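Local structure of protein SOSEKI 4 (Arabidopsis thaliana, 6RSN) at residues A[59-62]-A[67-70]; A[20-25]-A[45-50]. The protein helps to read global polarity cues and can influence the orientation of cell division in plants, forming filaments through its DIX-like domain, and positively regulates auxin biosynthesis and signaling. The protein carries 1 engineered substitution. All blocks are in the same frame, centred on the assembly; numbering follows the deposited sequence.

Contact 1: A[59-62]-A[67-70]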
# COMPACT_ATOMS: atom_id res chain seq x y z
N SER A 59 2.14 -3.13 -4.63
CA SER A 59 1.48 -4.13 -3.81
C SER A 59 2.15 -5.47 -4.08
O SER A 59 2.64 -5.76 -5.17
CB SER A 59 -0.02 -4.18 -4.07
OG SER A 59 -0.25 -4.61 -5.41
N LYS A 60 2.22 -6.28 -3.02
CA LYS A 60 2.81 -7.61 -3.18
C LYS A 60 1.87 -8.51 -3.98
O LYS A 60 0.65 -8.62 -3.75
CB LYS A 60 3.04 -8.14 -1.76
CG LYS A 60 3.92 -9.38 -1.66
CD LYS A 60 3.89 -9.86 -0.21
CE LYS A 60 4.91 -10.95 0.01
NZ LYS A 60 4.71 -11.66 1.30
N ARG A 61 2.45 -9.24 -4.94
CA ARG A 61 1.64 -10.08 -5.81
C ARG A 61 2.40 -11.38 -6.13
O ARG A 61 3.61 -11.35 -6.25
CB ARG A 61 1.41 -9.24 -7.07
CG ARG A 61 0.89 -10.03 -8.25
CD ARG A 61 -0.63 -9.86 -8.16
NE ARG A 61 -0.93 -8.43 -8.37
CZ ARG A 61 -1.24 -7.91 -9.57
NH1 ARG A 61 -1.30 -8.69 -10.63
NH2 ARG A 61 -1.55 -6.63 -9.68
N THR A 62 1.73 -12.52 -6.32
CA THR A 62 2.45 -13.77 -6.65
C THR A 62 3.17 -13.66 -7.99
O THR A 62 2.66 -13.03 -8.93
CB THR A 62 1.57 -15.03 -6.54
OG1 THR A 62 0.72 -14.99 -7.68
CG2 THR A 62 0.75 -15.07 -5.29
N PHE A 67 7.11 -13.78 -5.12
CA PHE A 67 6.29 -12.58 -5.11
C PHE A 67 7.04 -11.48 -5.84
O PHE A 67 8.25 -11.60 -6.09
CB PHE A 67 6.07 -12.13 -3.66
CG PHE A 67 5.34 -13.19 -2.90
CD1 PHE A 67 3.97 -13.34 -3.08
CD2 PHE A 67 6.01 -14.01 -2.00
CE1 PHE A 67 3.27 -14.29 -2.36
CE2 PHE A 67 5.33 -15.01 -1.32
CZ PHE A 67 3.96 -15.14 -1.50
N VAL A 68 6.28 -10.45 -6.21
CA VAL A 68 6.87 -9.32 -6.90
C VAL A 68 6.12 -8.12 -6.32
O VAL A 68 5.00 -8.23 -5.83
CB VAL A 68 6.70 -9.43 -8.44
CG1 VAL A 68 5.20 -9.45 -8.80
CG2 VAL A 68 7.40 -8.31 -9.20
N TRP A 69 6.81 -7.00 -6.22
CA TRP A 69 6.18 -5.72 -5.88
C TRP A 69 5.66 -5.06 -7.14
O TRP A 69 6.43 -4.60 -8.00
CB TRP A 69 7.21 -4.79 -5.21
CG TRP A 69 7.65 -5.26 -3.86
CD1 TRP A 69 8.90 -5.63 -3.46
CD2 TRP A 69 6.83 -5.32 -2.68
NE1 TRP A 69 8.93 -5.96 -2.13
CE2 TRP A 69 7.66 -5.80 -1.63
CE3 TRP A 69 5.50 -5.04 -2.42
CZ2 TRP A 69 7.17 -5.94 -0.33
CZ3 TRP A 69 5.00 -5.26 -1.15
CH2 TRP A 69 5.84 -5.67 -0.11
N TYR A 70 4.32 -5.04 -7.27
CA TYR A 70 3.69 -4.58 -8.48
C TYR A 70 3.38 -3.09 -8.35
O TYR A 70 2.67 -2.69 -7.47
CB TYR A 70 2.35 -5.31 -8.60
CG TYR A 70 1.82 -5.29 -10.00
CD1 TYR A 70 1.02 -4.25 -10.46
CD2 TYR A 70 2.09 -6.35 -10.84
CE1 TYR A 70 0.51 -4.26 -11.75
CE2 TYR A 70 1.57 -6.39 -12.13
CZ TYR A 70 0.80 -5.33 -12.59
OH TYR A 70 0.33 -5.40 -13.86
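R61 lays its guanidinium flat on the ring of Y70, reaching diagonally across two neighbouring strands: the two planes differ by 20°, and R61 CZ is 4.0 Å from the Y70 ring centroid. NH2 makes the closest approach, over the middle of the ring. A bend at chi2 (94°) and another at chi3 turn the arginine chain back along its own strand, so that it meets a tyrosine two residues beyond its direct partner V68. K60, on the face opposite R61, runs its diagonal the other way, toward F67 at the side of the hairpin. Fully extended, it carries NZ over the face of F67, 4.3 Å from the ring centroid, while its CE touches the same face at 3.7 Å from F67 CG. The direct neighbour of K60 is W69, whose CZ3 lies 3.5 Å from K60 CB; its indole also meets K89 in a cation-pi contact. In the backbone, S59 with Y70 and R61 with V68 form antiparallel hydrogen-bonded pairs, Y70 N to S59 O being the straightest bond at 174°. The hairpin thus joins a backbone ladder to two cation-pi pairs along opposite diagonals, and both cations probably gain electrostatic stabilisation from aromatic faces.

Contact 2: A[20-25]-A[45-50]. With SO4 (sulfate ion), chain B.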
# COMPACT_ATOMS: atom_id res chain seq x y z
N HIS A 20 10.13 -1.79 10.81
CA HIS A 20 9.02 -2.72 10.80
C HIS A 20 7.93 -2.10 9.94
O HIS A 20 7.87 -0.86 9.74
CB HIS A 20 8.42 -2.83 12.22
CG HIS A 20 9.38 -3.19 13.28
ND1 HIS A 20 10.16 -4.34 13.22
CD2 HIS A 20 9.67 -2.57 14.46
CE1 HIS A 20 10.87 -4.43 14.32
NE2 HIS A 20 10.59 -3.35 15.09
N PRO A 21 7.08 -2.96 9.39
CA PRO A 21 5.89 -2.52 8.71
C PRO A 21 4.91 -1.90 9.69
O PRO A 21 5.13 -1.91 10.90
CB PRO A 21 5.32 -3.79 8.08
CG PRO A 21 5.75 -4.87 9.06
CD PRO A 21 7.14 -4.44 9.49
N HIS A 22 3.93 -1.24 9.08
CA HIS A 22 2.83 -0.59 9.75
C HIS A 22 1.55 -1.33 9.41
O HIS A 22 1.42 -1.86 8.30
CB HIS A 22 2.72 0.86 9.25
CG HIS A 22 3.71 1.75 9.92
ND1 HIS A 22 5.03 1.86 9.48
CD2 HIS A 22 3.60 2.52 11.02
CE1 HIS A 22 5.67 2.70 10.29
NE2 HIS A 22 4.84 3.09 11.24
N PHE A 23 0.59 -1.33 10.35
CA PHE A 23 -0.74 -1.83 10.11
C PHE A 23 -1.76 -0.71 10.23
O PHE A 23 -1.72 -0.00 11.25
CB PHE A 23 -1.13 -2.88 11.16
CG PHE A 23 -2.57 -3.34 11.03
CD1 PHE A 23 -3.62 -2.66 11.65
CD2 PHE A 23 -2.91 -4.40 10.20
CE1 PHE A 23 -4.95 -3.10 11.53
CE2 PHE A 23 -4.23 -4.85 10.08
CZ PHE A 23 -5.25 -4.19 10.74
N ILE A 24 -2.64 -0.54 9.22
CA ILE A 24 -3.73 0.42 9.32
C ILE A 24 -5.02 -0.25 8.85
O ILE A 24 -4.96 -1.22 8.10
CB ILE A 24 -3.46 1.67 8.47
CG1 ILE A 24 -3.15 1.35 7.00
CG2 ILE A 24 -2.30 2.49 9.07
CD1 ILE A 24 -3.10 2.58 6.05
N GLU A 25 -6.16 0.35 9.24
CA GLU A 25 -7.44 -0.07 8.67
C GLU A 25 -7.89 0.97 7.65
O GLU A 25 -7.79 2.17 7.92
CB GLU A 25 -8.43 -0.23 9.83
CG GLU A 25 -8.03 -1.42 10.69
CD GLU A 25 -9.08 -1.75 11.71
OE1 GLU A 25 -9.68 -0.79 12.23
OE2 GLU A 25 -9.30 -2.96 11.94
N ASP A 45 -5.23 11.12 6.07
CA ASP A 45 -5.91 11.43 7.34
C ASP A 45 -5.01 11.17 8.56
O ASP A 45 -4.92 11.97 9.51
CB ASP A 45 -7.22 10.65 7.43
CG ASP A 45 -8.31 11.21 6.53
OD1 ASP A 45 -8.18 12.39 6.06
OD2 ASP A 45 -9.31 10.50 6.33
N LEU A 46 -4.33 10.04 8.57
CA LEU A 46 -3.53 9.67 9.72
C LEU A 46 -2.20 10.42 9.84
O LEU A 46 -1.80 10.82 10.95
CB LEU A 46 -3.22 8.19 9.66
CG LEU A 46 -4.42 7.28 9.73
CD1 LEU A 46 -3.88 5.86 9.73
CD2 LEU A 46 -5.25 7.54 10.98
N ARG A 47 -1.51 10.55 8.70
CA ARG A 47 -0.11 10.97 8.68
C ARG A 47 0.08 12.36 8.04
O ARG A 47 1.24 12.79 8.05
CB ARG A 47 0.67 9.95 7.85
CG ARG A 47 0.71 8.58 8.52
CD ARG A 47 1.64 8.59 9.71
NE ARG A 47 2.34 7.32 9.41
CZ ARG A 47 3.61 7.08 9.01
NH1 ARG A 47 4.51 8.04 8.90
NH2 ARG A 47 3.98 5.82 8.78
N GLY A 48 -0.96 12.96 7.49
CA GLY A 48 -0.88 14.28 6.87
C GLY A 48 -0.74 14.11 5.35
O GLY A 48 -0.19 13.11 4.87
N ASN A 49 -1.19 15.15 4.63
CA ASN A 49 -1.10 15.06 3.18
C ASN A 49 0.32 14.96 2.65
O ASN A 49 0.54 14.45 1.54
CB ASN A 49 -1.71 16.31 2.53
CG ASN A 49 -3.23 16.26 2.58
OD1 ASN A 49 -3.90 17.21 3.00
ND2 ASN A 49 -3.78 15.17 2.14
N GLY A 50 1.27 15.42 3.45
CA GLY A 50 2.64 15.40 2.97
C GLY A 50 3.39 14.08 3.10
O GLY A 50 4.58 14.04 2.76
S SO4 B . 7.67 6.47 9.77
O1 SO4 B . 7.94 7.74 9.14
O2 SO4 B . 7.01 6.67 11.03
O3 SO4 B . 6.83 5.68 8.92
O4 SO4 B . 8.92 5.78 10.00
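With chi1 near -80°, the imidazole of H22 on strand 22-27 stands beside its backbone N and faces the end of helix 36-47, where R47 bends at chi2 (-73°) and again at chi3 to bring NH2 of its guanidinium over that ring. R47 NH2 sits above the middle of the imidazole, 3.8 Å from H22 NE2, but the two planes are inclined by 45°, so the groups touch without lying flat on each other. The guanidinium is held by other partners. Its NH2 donates to O3 of a sulfate ion at 2.9 Å and also bonds to the hydroxyl of Y10 on strand 5-13, while NH1 adds two weak bonds, to O3 and O1. R14 binds the same ion, which probably came from the crystallisation liquor, and H22 CE1 lies 3.5 Å from sulfate O3. Further along the strand the contact turns apolar: I24 CG2 meets L46 CD1 at 3.8 Å. The end of the helix meets an outermost strand of the sheet, consistent with the ubiquitin-like (beta-grasp) fold of the DIX-like domain, in which the helix packs across the sheet, with an anion bound at the margin of this contact.

Overall arrangement
From the N terminus, strand 5-13 leads into strand 22-27, an outermost strand of the sheet within this chain, which supplies the first half of contact 2. The chain then passes through strand 34-35 and helix 36-47, and contact 2 closes this loop of 19 intervening residues by bringing the helix end back to the strand. Helix 49-52 follows, and contact 1 then joins 59-62 to 67-70, with four residues between them, closing the hairpin of strands 55-63 and 66-71. The contacts are therefore in series, neither nested nor crossed. Their centres lie about 20 Å apart, on opposite sides of the chain's centre. Both reach the same five-stranded sheet: contact 2 ties the helix to one outermost strand, and contact 1 pairs the other with its neighbour.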